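Local coordinates for purine nucleoside phosphorylase (Grouper iridovirus, PDB 3KHS), which probably catalyses the reversible phosphorolysis of purine nucleosides to free base and pentose 1-phosphate, a step of purine salvage, at residues B[26-31]-B[75-80]; B[125-130]-B[234-239]; B[131-136]-B[209-214]; B[187-192]-B[215-220]. All blocks are in the same frame, centred on the assembly; numbering follows the deposited sequence.

Contact 1 of 4, residues B[26-31]-B[75-80]; sequences IVCGSG and CVCMKG. With PO4 (phosphate ion), chain G.
Cys-28 and Cys-77 bring their sulfurs to within 3.4 Å of each other (SG to SG), far longer than a disulfide, so the two meet as unlinked thiols in van der Waals contact. They do not belong to the same cross-strand pair: Cys-77 is matched with Ile-26, and its SG, trans to the backbone N (chi1 172°), is turned along the sheet to the sulfur of Cys-28. The SG of Cys-28 also approaches the carbonyl O of Met-78 at 3.3 Å. On the same sheet face the CB atoms of Ile-26 and Cys-77 sit 4.1 Å apart.

The register is parallel, and the strand axes diverge by only 17°. Met-78 takes both sides of the exchange. Its N donates to Ile-26 O at 2.6 Å, short and almost straight (177° at the hydrogen), while its O accepts from Cys-28 N at 2.8 Å. Ile-26 N completes the set by donating to Val-76 O. On the other face Val-27 CG2 lies 4.3 Å from Met-78 SD.

Beyond the paired residues, 26-31 swings away to a phosphate, probably from the crystallisation liquor. Ser-30 holds the ion with two donors, its N on O1 and its OG on O4, the latter at 2.7 Å; Arg-81, His-83, Ala-113 and Ser-217 also bind it. This glycine-serine turn after a strand is consistent with the phosphate-substrate site of a purine nucleoside phosphorylase.

Within the mixed sheet, strand 24-28 lies between 73-79 and 107-116, whose Thr-111 bonds to Gly-29 N. Strand 64-70 borders 73-79, and helix 95-102 packs on Val-27, Val-76 and Met-78.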
loop_
_atom_site.group_PDB
_atom_site.type_symbol
_atom_site.label_atom_id
_atom_site.label_comp_id
_atom_site.label_asym_id
_atom_site.label_seq_id
_atom_site.Cartn_x
_atom_site.Cartn_y
_atom_site.Cartn_z
ATOM N N ILE B 26 -27.776 -2.887 7.191
ATOM C CA ILE B 26 -27.490 -1.480 6.937
ATOM C C ILE B 26 -26.253 -1.066 7.735
ATOM O O ILE B 26 -26.123 -1.431 8.899
ATOM C CB ILE B 26 -28.649 -0.539 7.398
ATOM C CG1 ILE B 26 -29.990 -1.021 6.849
ATOM C CG2 ILE B 26 -28.363 0.913 6.946
ATOM C CD1 ILE B 26 -31.175 -0.315 7.473
ATOM N N VAL B 27 -25.359 -0.305 7.103
ATOM C CA VAL B 27 -24.151 0.201 7.760
ATOM C C VAL B 27 -24.275 1.717 7.677
ATOM O O VAL B 27 -24.311 2.266 6.574
ATOM C CB VAL B 27 -22.857 -0.194 6.997
ATOM C CG1 VAL B 27 -21.612 0.214 7.813
ATOM C CG2 VAL B 27 -22.831 -1.664 6.724
ATOM N N CYS B 28 -24.357 2.395 8.820
ATOM C CA CYS B 28 -24.452 3.851 8.824
ATOM C C CYS B 28 -23.078 4.516 8.850
ATOM O O CYS B 28 -22.260 4.273 9.752
ATOM C CB CYS B 28 -25.228 4.344 10.042
ATOM S SG CYS B 28 -26.863 3.662 10.140
ATOM N N GLY B 29 -22.836 5.379 7.871
ATOM C CA GLY B 29 -21.570 6.075 7.816
ATOM C C GLY B 29 -21.508 7.239 8.777
ATOM O O GLY B 29 -22.335 7.339 9.690
ATOM N N SER B 30 -20.540 8.130 8.566
ATOM C CA SER B 30 -20.390 9.282 9.453
ATOM C C SER B 30 -21.567 10.257 9.452
ATOM O O SER B 30 -21.943 10.780 8.405
ATOM C CB SER B 30 -19.105 10.038 9.123
ATOM O OG SER B 30 -17.995 9.222 9.398
ATOM N N GLY B 31 -22.123 10.493 10.644
ATOM C CA GLY B 31 -23.253 11.393 10.802
ATOM C C GLY B 31 -24.569 10.860 10.248
ATOM O O GLY B 31 -25.571 11.577 10.209
ATOM N N CYS B 75 -34.423 -6.125 9.498
ATOM C CA CYS B 75 -33.092 -5.600 9.233
ATOM C C CYS B 75 -32.211 -5.598 10.475
ATOM O O CYS B 75 -32.702 -5.648 11.621
ATOM C CB CYS B 75 -33.185 -4.126 8.746
ATOM S SG CYS B 75 -34.366 -3.679 7.417
ATOM N N VAL B 76 -30.906 -5.523 10.215
ATOM C CA VAL B 76 -29.889 -5.381 11.249
ATOM C C VAL B 76 -29.165 -4.116 10.776
ATOM O O VAL B 76 -28.778 -4.018 9.613
ATOM C CB VAL B 76 -28.897 -6.587 11.327
ATOM C CG1 VAL B 76 -28.305 -6.874 10.006
ATOM C CG2 VAL B 76 -27.785 -6.261 12.310
ATOM N N CYS B 77 -29.019 -3.139 11.667
ATOM C CA CYS B 77 -28.378 -1.884 11.315
ATOM C C CYS B 77 -27.175 -1.560 12.183
ATOM O O CYS B 77 -27.271 -1.557 13.408
ATOM C CB CYS B 77 -29.378 -0.742 11.428
ATOM S SG CYS B 77 -28.673 0.954 11.244
ATOM N N MET B 78 -26.043 -1.294 11.531
ATOM C CA MET B 78 -24.807 -0.920 12.201
ATOM C C MET B 78 -24.809 0.591 12.380
ATOM O O MET B 78 -24.836 1.330 11.402
ATOM C CB MET B 78 -23.591 -1.313 11.344
ATOM C CG MET B 78 -23.083 -2.786 11.517
ATOM S SD MET B 78 -21.627 -3.212 10.545
ATOM C CE MET B 78 -20.291 -2.546 11.512
ATOM N N LYS B 79 -24.819 1.054 13.627
ATOM C CA LYS B 79 -24.750 2.481 13.907
ATOM C C LYS B 79 -23.279 2.744 14.232
ATOM O O LYS B 79 -22.888 2.769 15.392
ATOM C CB LYS B 79 -25.646 2.858 15.095
ATOM C CG LYS B 79 -27.111 3.069 14.706
ATOM C CD LYS B 79 -27.938 3.654 15.826
ATOM C CE LYS B 79 -27.697 5.145 15.999
ATOM N NZ LYS B 79 -28.785 5.787 16.831
ATOM N N GLY B 80 -22.468 2.904 13.187
ATOM C CA GLY B 80 -21.052 3.140 13.367
ATOM C C GLY B 80 -20.341 1.976 12.721
ATOM O O GLY B 80 -20.841 0.856 12.769
HETATM P P PO4 G . -17.378 7.047 6.771
HETATM O O1 PO4 G . -18.762 7.527 6.511
HETATM O O2 PO4 G . -17.421 5.848 7.666
HETATM O O3 PO4 G . -16.723 6.662 5.487
HETATM O O4 PO4 G . -16.599 8.135 7.421
#

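Contact 2 of 4, residues B[125-130]-B[234-239]; sequences DFMVVR and AVSLIS
Residues 126-129 and 234-239 run antiparallel at 155°, with Met-127 and Ser-236 as a hydrogen-bonded pair between the non-hydrogen-bonded pairs Phe-126/Leu-237 and Val-128/Val-235. The central pair exchanges two bonds, Met-127 N to Ser-236 O at 2.7 Å and Ser-236 N to Met-127 O at 2.8 Å. Ile-238 N to Asp-125 O and Val-129 N to Ala-234 O extend the pairing at the two ends. Past the latter, a water accepts from Ala-234 N and probably donates to Val-129 O.

On the phenylalanine face, Leu-237 CD2 meets the ring of Phe-126 at its edge, in the ring plane, 3.9 Å from CE2. Further along, Val-128 CG2 and Val-235 CG2 touch at 4.1 Å, each methyl being the branch that lies trans to its own carbonyl carbon. Helix 257-279 packs on this face through Met-268.

Met-127 and Ser-236 occupy the opposite face, where Met-127 CB rests against Ile-238 CD1 (4.2 Å). At the strand end Val-129 CG2 meets Ala-234 CB at 3.9 Å.

In the mixed sheet, strand 126-129 lies between 231-241 (antiparallel) and 184-191 (parallel). The buried pairing rests on backbone bonds and apolar contacts, while Ser-236 OG bonds to Asn-112 and Asp-125 OD2 to His-185 and Arg-122 N.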
loop_
_atom_site.group_PDB
_atom_site.type_symbol
_atom_site.label_atom_id
_atom_site.label_comp_id
_atom_site.label_asym_id
_atom_site.label_seq_id
_atom_site.Cartn_x
_atom_site.Cartn_y
_atom_site.Cartn_z
ATOM N N ASP B 125 -24.953 16.584 -1.920
ATOM C CA ASP B 125 -25.376 15.614 -2.926
ATOM C C ASP B 125 -25.174 14.180 -2.440
ATOM O O ASP B 125 -24.490 13.923 -1.449
ATOM C CB ASP B 125 -24.584 15.768 -4.223
ATOM C CG ASP B 125 -24.950 17.017 -5.004
ATOM O OD1 ASP B 125 -25.803 17.800 -4.524
ATOM O OD2 ASP B 125 -24.370 17.205 -6.104
ATOM N N PHE B 126 -25.778 13.246 -3.170
ATOM C CA PHE B 126 -25.657 11.826 -2.890
ATOM C C PHE B 126 -24.986 11.191 -4.097
ATOM O O PHE B 126 -25.285 11.548 -5.232
ATOM C CB PHE B 126 -27.038 11.182 -2.739
ATOM C CG PHE B 126 -27.736 11.478 -1.433
ATOM C CD1 PHE B 126 -29.087 11.181 -1.281
ATOM C CD2 PHE B 126 -27.060 12.019 -0.364
ATOM C CE1 PHE B 126 -29.744 11.422 -0.082
ATOM C CE2 PHE B 126 -27.719 12.261 0.845
ATOM C CZ PHE B 126 -29.061 11.960 0.979
ATOM N N MET B 127 -24.073 10.259 -3.869
ATOM C CA MET B 127 -23.456 9.560 -4.986
ATOM C C MET B 127 -23.668 8.078 -4.769
ATOM O O MET B 127 -23.082 7.482 -3.869
ATOM C CB MET B 127 -21.950 9.809 -5.114
ATOM C CG MET B 127 -21.400 9.052 -6.318
ATOM S SD MET B 127 -19.648 8.889 -6.463
ATOM C CE MET B 127 -19.368 7.434 -5.471
ATOM N N VAL B 128 -24.530 7.503 -5.590
ATOM C CA VAL B 128 -24.807 6.088 -5.541
ATOM C C VAL B 128 -23.545 5.470 -6.134
ATOM O O VAL B 128 -23.065 5.931 -7.179
ATOM C CB VAL B 128 -26.050 5.770 -6.408
ATOM C CG1 VAL B 128 -26.096 4.310 -6.742
ATOM C CG2 VAL B 128 -27.310 6.195 -5.669
ATOM N N VAL B 129 -23.012 4.435 -5.486
ATOM C CA VAL B 129 -21.771 3.829 -5.953
ATOM C C VAL B 129 -21.918 2.752 -7.001
ATOM O O VAL B 129 -22.585 1.746 -6.781
ATOM C CB VAL B 129 -20.940 3.258 -4.763
ATOM C CG1 VAL B 129 -19.615 2.726 -5.263
ATOM C CG2 VAL B 129 -20.717 4.340 -3.738
ATOM N N ARG B 130 -21.271 2.956 -8.143
ATOM C CA ARG B 130 -21.359 1.989 -9.222
ATOM C C ARG B 130 -20.125 1.117 -9.269
ATOM O O ARG B 130 -20.141 0.031 -9.827
ATOM C CB ARG B 130 -21.542 2.692 -10.580
ATOM C CG ARG B 130 -20.261 3.246 -11.173
ATOM C CD ARG B 130 -20.422 3.745 -12.625
ATOM N NE ARG B 130 -19.196 3.460 -13.381
ATOM C CZ ARG B 130 -18.316 4.379 -13.754
ATOM N NH1 ARG B 130 -18.524 5.654 -13.461
ATOM N NH2 ARG B 130 -17.209 4.022 -14.384
ATOM N N ALA B 234 -24.302 0.922 -2.080
ATOM C CA ALA B 234 -23.606 1.902 -1.256
ATOM C C ALA B 234 -23.932 3.296 -1.764
ATOM O O ALA B 234 -23.916 3.536 -2.968
ATOM C CB ALA B 234 -22.118 1.652 -1.310
ATOM N N VAL B 235 -24.248 4.199 -0.844
ATOM C CA VAL B 235 -24.568 5.581 -1.185
ATOM C C VAL B 235 -23.668 6.539 -0.377
ATOM O O VAL B 235 -23.676 6.507 0.853
ATOM C CB VAL B 235 -26.061 5.907 -0.851
ATOM C CG1 VAL B 235 -26.349 7.402 -1.094
ATOM C CG2 VAL B 235 -27.004 5.058 -1.713
ATOM N N SER B 236 -22.907 7.386 -1.063
ATOM C CA SER B 236 -22.048 8.355 -0.386
ATOM C C SER B 236 -22.740 9.718 -0.288
ATOM O O SER B 236 -23.350 10.194 -1.237
ATOM C CB SER B 236 -20.723 8.574 -1.152
ATOM O OG SER B 236 -19.855 7.462 -1.138
ATOM N N LEU B 237 -22.635 10.332 0.877
ATOM C CA LEU B 237 -23.163 11.662 1.080
ATOM C C LEU B 237 -21.928 12.527 0.754
ATOM O O LEU B 237 -20.886 12.385 1.386
ATOM C CB LEU B 237 -23.600 11.793 2.540
ATOM C CG LEU B 237 -24.004 13.118 3.161
ATOM C CD1 LEU B 237 -22.813 13.651 3.926
ATOM C CD2 LEU B 237 -24.503 14.095 2.130
ATOM N N ILE B 238 -22.014 13.372 -0.269
ATOM C CA ILE B 238 -20.868 14.214 -0.615
ATOM C C ILE B 238 -20.875 15.350 0.380
ATOM O O ILE B 238 -21.535 16.349 0.177
ATOM C CB ILE B 238 -20.960 14.769 -2.053
ATOM C CG1 ILE B 238 -20.996 13.615 -3.049
ATOM C CG2 ILE B 238 -19.772 15.660 -2.352
ATOM C CD1 ILE B 238 -19.792 12.730 -3.030
ATOM N N SER B 239 -20.151 15.173 1.480
ATOM C CA SER B 239 -20.114 16.189 2.523
ATOM C C SER B 239 -19.329 17.461 2.161
ATOM O O SER B 239 -19.597 18.525 2.703
ATOM C CB SER B 239 -19.574 15.574 3.815
ATOM O OG SER B 239 -18.379 14.858 3.587
HETATM O O HOH W 1 -24.474 0.683 -4.905
#

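Contact 3 of 4, residues B[131-136]-B[209-214]; sequences DHINLP and MGSDAV
Ile-133 drives the end of its side chain against the turn at 209-211, with CD1 as the atom that does the touching. CG1 stands trans to the carbonyl carbon (chi1 -65°) and chi2 is extended at 167°, which carries CD1 outward from the strand. There it meets Met-209 O at 3.6 Å, Ser-211 OG at 3.8 Å and Met-209 CB at 4.1 Å. The methyl thus lies against a partly polar surface, but Ser-211 OG is bonded to Leu-206 O in the helix before it and makes only van der Waals contact with the isoleucine.

The turn follows the C-terminal end of helix 200-208. Gly-210 leaves the helix with positive phi (92°) and completes a Schellman motif, after which the chain leads into strand 213-215. That strand and strand 131-134 both pair in parallel with strand 184-191, so the contact bridges over the strand they share, whose Cys-190 touches both Leu-135 and Ser-211.

Met-209 is the second meeting point. Its chain is extended beyond CG and runs across that of Leu-135 at a slant, leaving SD 4.2 Å from Leu-135 CD2. No hydrogen bond joins the two segments. The second subunit of the trimer closes over this region, Ile-205 of that subunit packing on both Ile-133 and Met-209, while Glu-202 of the same subunit accepts a hydrogen bond from Asn-134 N.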
loop_
_atom_site.group_PDB
_atom_site.type_symbol
_atom_site.label_atom_id
_atom_site.label_comp_id
_atom_site.label_asym_id
_atom_site.label_seq_id
_atom_site.Cartn_x
_atom_site.Cartn_y
_atom_site.Cartn_z
ATOM N N ASP B 131 -19.040 1.593 -8.680
ATOM C CA ASP B 131 -17.801 0.827 -8.679
ATOM C C ASP B 131 -16.826 1.467 -7.700
ATOM O O ASP B 131 -17.063 2.580 -7.244
ATOM C CB ASP B 131 -17.200 0.814 -10.088
ATOM C CG ASP B 131 -16.222 -0.319 -10.279
ATOM O OD1 ASP B 131 -16.292 -1.238 -9.459
ATOM O OD2 ASP B 131 -15.410 -0.335 -11.231
ATOM N N HIS B 132 -15.744 0.772 -7.350
ATOM C CA HIS B 132 -14.770 1.383 -6.436
ATOM C C HIS B 132 -13.336 1.120 -6.843
ATOM O O HIS B 132 -13.057 0.313 -7.731
ATOM C CB HIS B 132 -14.981 0.942 -4.958
ATOM C CG HIS B 132 -14.527 -0.461 -4.646
ATOM N ND1 HIS B 132 -15.256 -1.314 -3.836
ATOM C CD2 HIS B 132 -13.447 -1.172 -5.063
ATOM C CE1 HIS B 132 -14.655 -2.490 -3.781
ATOM N NE2 HIS B 132 -13.554 -2.430 -4.516
ATOM N N ILE B 133 -12.440 1.853 -6.197
ATOM C CA ILE B 133 -11.001 1.726 -6.387
ATOM C C ILE B 133 -10.484 1.626 -4.956
ATOM O O ILE B 133 -10.493 2.617 -4.211
ATOM C CB ILE B 133 -10.373 2.965 -7.030
ATOM C CG1 ILE B 133 -10.895 3.155 -8.447
ATOM C CG2 ILE B 133 -8.866 2.802 -7.080
ATOM C CD1 ILE B 133 -10.553 4.528 -9.013
ATOM N N ASN B 134 -10.079 0.419 -4.562
ATOM C CA ASN B 134 -9.587 0.175 -3.210
ATOM C C ASN B 134 -8.070 0.098 -3.140
ATOM O O ASN B 134 -7.471 -0.976 -3.221
ATOM C CB ASN B 134 -10.214 -1.108 -2.661
ATOM C CG ASN B 134 -9.927 -1.301 -1.194
ATOM O OD1 ASN B 134 -10.016 -0.360 -0.437
ATOM N ND2 ASN B 134 -9.594 -2.531 -0.783
ATOM N N LEU B 135 -7.440 1.251 -2.994
ATOM C CA LEU B 135 -5.974 1.289 -2.944
ATOM C C LEU B 135 -5.330 0.406 -1.869
ATOM O O LEU B 135 -4.430 -0.349 -2.165
ATOM C CB LEU B 135 -5.500 2.736 -2.806
ATOM C CG LEU B 135 -5.975 3.643 -3.968
ATOM C CD1 LEU B 135 -5.663 5.085 -3.615
ATOM C CD2 LEU B 135 -5.305 3.249 -5.314
ATOM N N PRO B 136 -5.813 0.455 -0.624
ATOM C CA PRO B 136 -5.172 -0.399 0.385
ATOM C C PRO B 136 -5.251 -1.883 0.031
ATOM O O PRO B 136 -4.338 -2.656 0.331
ATOM C CB PRO B 136 -5.956 -0.100 1.650
ATOM C CG PRO B 136 -6.464 1.283 1.440
ATOM C CD PRO B 136 -6.853 1.307 -0.026
ATOM N N MET B 209 -7.114 8.583 -11.841
ATOM C CA MET B 209 -7.566 7.179 -11.786
ATOM C C MET B 209 -9.058 7.026 -12.081
ATOM O O MET B 209 -9.566 5.913 -12.153
ATOM C CB MET B 209 -7.251 6.542 -10.426
ATOM C CG MET B 209 -5.827 6.114 -10.258
ATOM S SD MET B 209 -5.391 5.929 -8.513
ATOM C CE MET B 209 -3.699 5.202 -8.721
ATOM N N GLY B 210 -9.753 8.142 -12.231
ATOM C CA GLY B 210 -11.171 8.073 -12.512
ATOM C C GLY B 210 -12.068 8.099 -11.279
ATOM O O GLY B 210 -13.184 7.580 -11.310
ATOM N N SER B 211 -11.604 8.696 -10.192
ATOM C CA SER B 211 -12.409 8.743 -8.984
ATOM C C SER B 211 -13.414 9.891 -9.014
ATOM O O SER B 211 -13.073 11.006 -9.414
ATOM C CB SER B 211 -11.519 8.942 -7.755
ATOM O OG SER B 211 -10.404 8.075 -7.737
ATOM N N ASP B 212 -14.637 9.628 -8.560
ATOM C CA ASP B 212 -15.659 10.648 -8.497
ATOM C C ASP B 212 -15.762 11.181 -7.079
ATOM O O ASP B 212 -16.205 12.311 -6.854
ATOM C CB ASP B 212 -17.020 10.083 -8.912
ATOM C CG ASP B 212 -17.097 9.782 -10.391
ATOM O OD1 ASP B 212 -17.046 10.737 -11.214
ATOM O OD2 ASP B 212 -17.199 8.585 -10.713
ATOM N N ALA B 213 -15.382 10.352 -6.119
ATOM C CA ALA B 213 -15.422 10.732 -4.712
ATOM C C ALA B 213 -14.386 9.887 -3.971
ATOM O O ALA B 213 -14.019 8.804 -4.439
ATOM C CB ALA B 213 -16.833 10.508 -4.133
ATOM N N VAL B 214 -13.901 10.392 -2.839
ATOM C CA VAL B 214 -12.889 9.681 -2.051
ATOM C C VAL B 214 -13.268 9.622 -0.582
ATOM O O VAL B 214 -13.724 10.607 0.001
ATOM C CB VAL B 214 -11.500 10.350 -2.187
ATOM C CG1 VAL B 214 -11.559 11.795 -1.731
ATOM C CG2 VAL B 214 -10.466 9.592 -1.385
#

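Contact 4 of 4, residues B[187-192]-B[215-220]; sequences GVYCCV and GMSTAP. With PO4 (phosphate ion), chain G.
Tyr-189 and Ser-217 make the side-chain hydrogen bond of this contact: Ser-217 N donates to the phenol OH at 3.1 Å, with 159° at the hydrogen. The ring gets there because CG stands trans to the backbone N (chi1 -180°), which sends the phenol across to the other segment. Its OH comes within 3.0 Å of Gly-215 CA, an approach made possible by the absence of a side chain on that residue.

Two backbone bonds accompany it. Gly-215 N donates to Cys-190 O at 3.0 Å, and Gly-215 O accepts from Val-192 N, so one glycine serves both sides of a single parallel bridge with Cys-191. CA-H...O contacts run alongside, including Met-216 CA to Val-192 O at 3.3 Å.

Apolar contacts gather at Cys-191, whose CB meets Ala-219 CB at 3.5 Å while its SG leans on Pro-220 CD. Val-192 CG2 and Met-216 CG touch at 3.9 Å.

Ser-217 OG also donates to O3 of the bound phosphate at 2.7 Å, in what is probably the phosphate subsite. It accepts from Thr-218 OG1, itself bonded to Asn-112, a second shell that probably helps to orient the serine.

Strand 184-191 here lies between 213-215 and 131-134. After Gly-215 the chain passes through 216-218 into helix 219-227, whose Ala-219 also packs on His-132 and Asn-134. Strands 107-116 and 231-241 back the tyrosine through Asn-112 and Ser-236. Phe-156 of the third subunit packs on Met-216.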
loop_
_atom_site.group_PDB
_atom_site.type_symbol
_atom_site.label_atom_id
_atom_site.label_comp_id
_atom_site.label_asym_id
_atom_site.label_seq_id
_atom_site.Cartn_x
_atom_site.Cartn_y
_atom_site.Cartn_z
ATOM N N GLY B 187 -21.503 7.171 -9.403
ATOM C CA GLY B 187 -20.102 7.227 -9.750
ATOM C C GLY B 187 -19.163 6.258 -9.053
ATOM O O GLY B 187 -19.576 5.315 -8.350
ATOM N N VAL B 188 -17.872 6.514 -9.255
ATOM C CA VAL B 188 -16.820 5.673 -8.721
ATOM C C VAL B 188 -16.278 6.128 -7.370
ATOM O O VAL B 188 -15.853 7.279 -7.231
ATOM C CB VAL B 188 -15.671 5.589 -9.747
ATOM C CG1 VAL B 188 -14.611 4.614 -9.267
ATOM C CG2 VAL B 188 -16.216 5.169 -11.089
ATOM N N TYR B 189 -16.289 5.229 -6.381
ATOM C CA TYR B 189 -15.783 5.564 -5.023
ATOM C C TYR B 189 -14.346 5.111 -4.848
ATOM O O TYR B 189 -14.037 3.950 -5.044
ATOM C CB TYR B 189 -16.635 4.908 -3.922
ATOM C CG TYR B 189 -16.183 5.212 -2.510
ATOM C CD1 TYR B 189 -16.879 6.120 -1.701
ATOM C CD2 TYR B 189 -15.097 4.534 -1.953
ATOM C CE1 TYR B 189 -16.501 6.332 -0.339
ATOM C CE2 TYR B 189 -14.723 4.736 -0.627
ATOM C CZ TYR B 189 -15.426 5.621 0.170
ATOM O OH TYR B 189 -15.052 5.693 1.496
ATOM N N CYS B 190 -13.458 6.029 -4.513
ATOM C CA CYS B 190 -12.060 5.646 -4.301
ATOM C C CYS B 190 -11.785 5.569 -2.806
ATOM O O CYS B 190 -11.975 6.547 -2.079
ATOM C CB CYS B 190 -11.076 6.643 -4.947
ATOM S SG CYS B 190 -9.299 6.312 -4.592
ATOM N N CYS B 191 -11.342 4.398 -2.365
ATOM C CA CYS B 191 -11.046 4.180 -0.963
ATOM C C CYS B 191 -9.553 4.295 -0.659
ATOM O O CYS B 191 -8.726 3.642 -1.308
ATOM C CB CYS B 191 -11.536 2.783 -0.538
ATOM S SG CYS B 191 -11.243 2.456 1.223
ATOM N N VAL B 192 -9.214 5.111 0.329
ATOM C CA VAL B 192 -7.811 5.282 0.751
ATOM C C VAL B 192 -7.722 4.970 2.233
ATOM O O VAL B 192 -8.745 4.937 2.934
ATOM C CB VAL B 192 -7.306 6.724 0.548
ATOM C CG1 VAL B 192 -7.259 7.031 -0.939
ATOM C CG2 VAL B 192 -8.217 7.714 1.308
ATOM N N GLY B 215 -13.106 8.440 0.002
ATOM C CA GLY B 215 -13.414 8.253 1.407
ATOM C C GLY B 215 -12.504 7.191 2.027
ATOM O O GLY B 215 -11.684 6.599 1.341
ATOM N N MET B 216 -12.656 6.907 3.311
ATOM C CA MET B 216 -11.766 5.943 3.931
ATOM C C MET B 216 -12.443 4.660 4.423
ATOM O O MET B 216 -11.995 4.053 5.415
ATOM C CB MET B 216 -11.008 6.629 5.070
ATOM C CG MET B 216 -10.279 7.931 4.644
ATOM S SD MET B 216 -9.960 9.016 6.054
ATOM C CE MET B 216 -9.254 10.462 5.260
ATOM N N SER B 217 -13.487 4.227 3.709
ATOM C CA SER B 217 -14.217 3.020 4.105
ATOM C C SER B 217 -14.969 2.373 2.971
ATOM O O SER B 217 -14.611 2.509 1.806
ATOM C CB SER B 217 -15.244 3.348 5.180
ATOM O OG SER B 217 -16.302 4.108 4.632
ATOM N N THR B 218 -16.010 1.629 3.343
ATOM C CA THR B 218 -16.909 0.975 2.385
ATOM C C THR B 218 -16.376 -0.083 1.433
ATOM O O THR B 218 -16.923 -1.168 1.362
ATOM C CB THR B 218 -17.609 2.056 1.546
ATOM O OG1 THR B 218 -18.365 2.896 2.428
ATOM C CG2 THR B 218 -18.540 1.443 0.478
ATOM N N ALA B 219 -15.320 0.234 0.688
ATOM C CA ALA B 219 -14.777 -0.708 -0.288
ATOM C C ALA B 219 -14.367 -2.054 0.290
ATOM O O ALA B 219 -14.717 -3.091 -0.272
ATOM C CB ALA B 219 -13.576 -0.079 -1.035
ATOM N N PRO B 220 -13.575 -2.067 1.393
ATOM C CA PRO B 220 -13.202 -3.367 1.924
ATOM C C PRO B 220 -14.425 -4.112 2.444
ATOM O O PRO B 220 -14.452 -5.329 2.405
ATOM C CB PRO B 220 -12.178 -3.035 3.033
ATOM C CG PRO B 220 -12.603 -1.712 3.470
ATOM C CD PRO B 220 -12.894 -1.008 2.149
HETATM P P PO4 G . -17.378 7.047 6.771
HETATM O O1 PO4 G . -18.762 7.527 6.511
HETATM O O2 PO4 G . -17.421 5.848 7.666
HETATM O O3 PO4 G . -16.723 6.662 5.487
HETATM O O4 PO4 G . -16.599 8.135 7.421
#

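Overall arrangement
Contacts 1, 2 and 4 are buried in the one mixed sheet; contact 3, on the same sheet, is partly buried and most engaged with a neighbouring subunit, though other subunits touch contact 4 too. Contacts 1 and 2 are regular strand pairings, parallel and antiparallel; contact 4 has a single parallel bridge and owes much to a tyrosine, and contact 3 has no hydrogen bond. Contacts 3 and 4, centres 6 Å apart, meet on strand 213-215; strand 184-191 of contact 4 pairs with both strands of contact 3. Contact 2 joins contact 4 through probable backbone bonds to Gly-187, and contact 3 through Met-127 packed on Asp-212 and Ala-213. Contacts 1 and 4 share the phosphate.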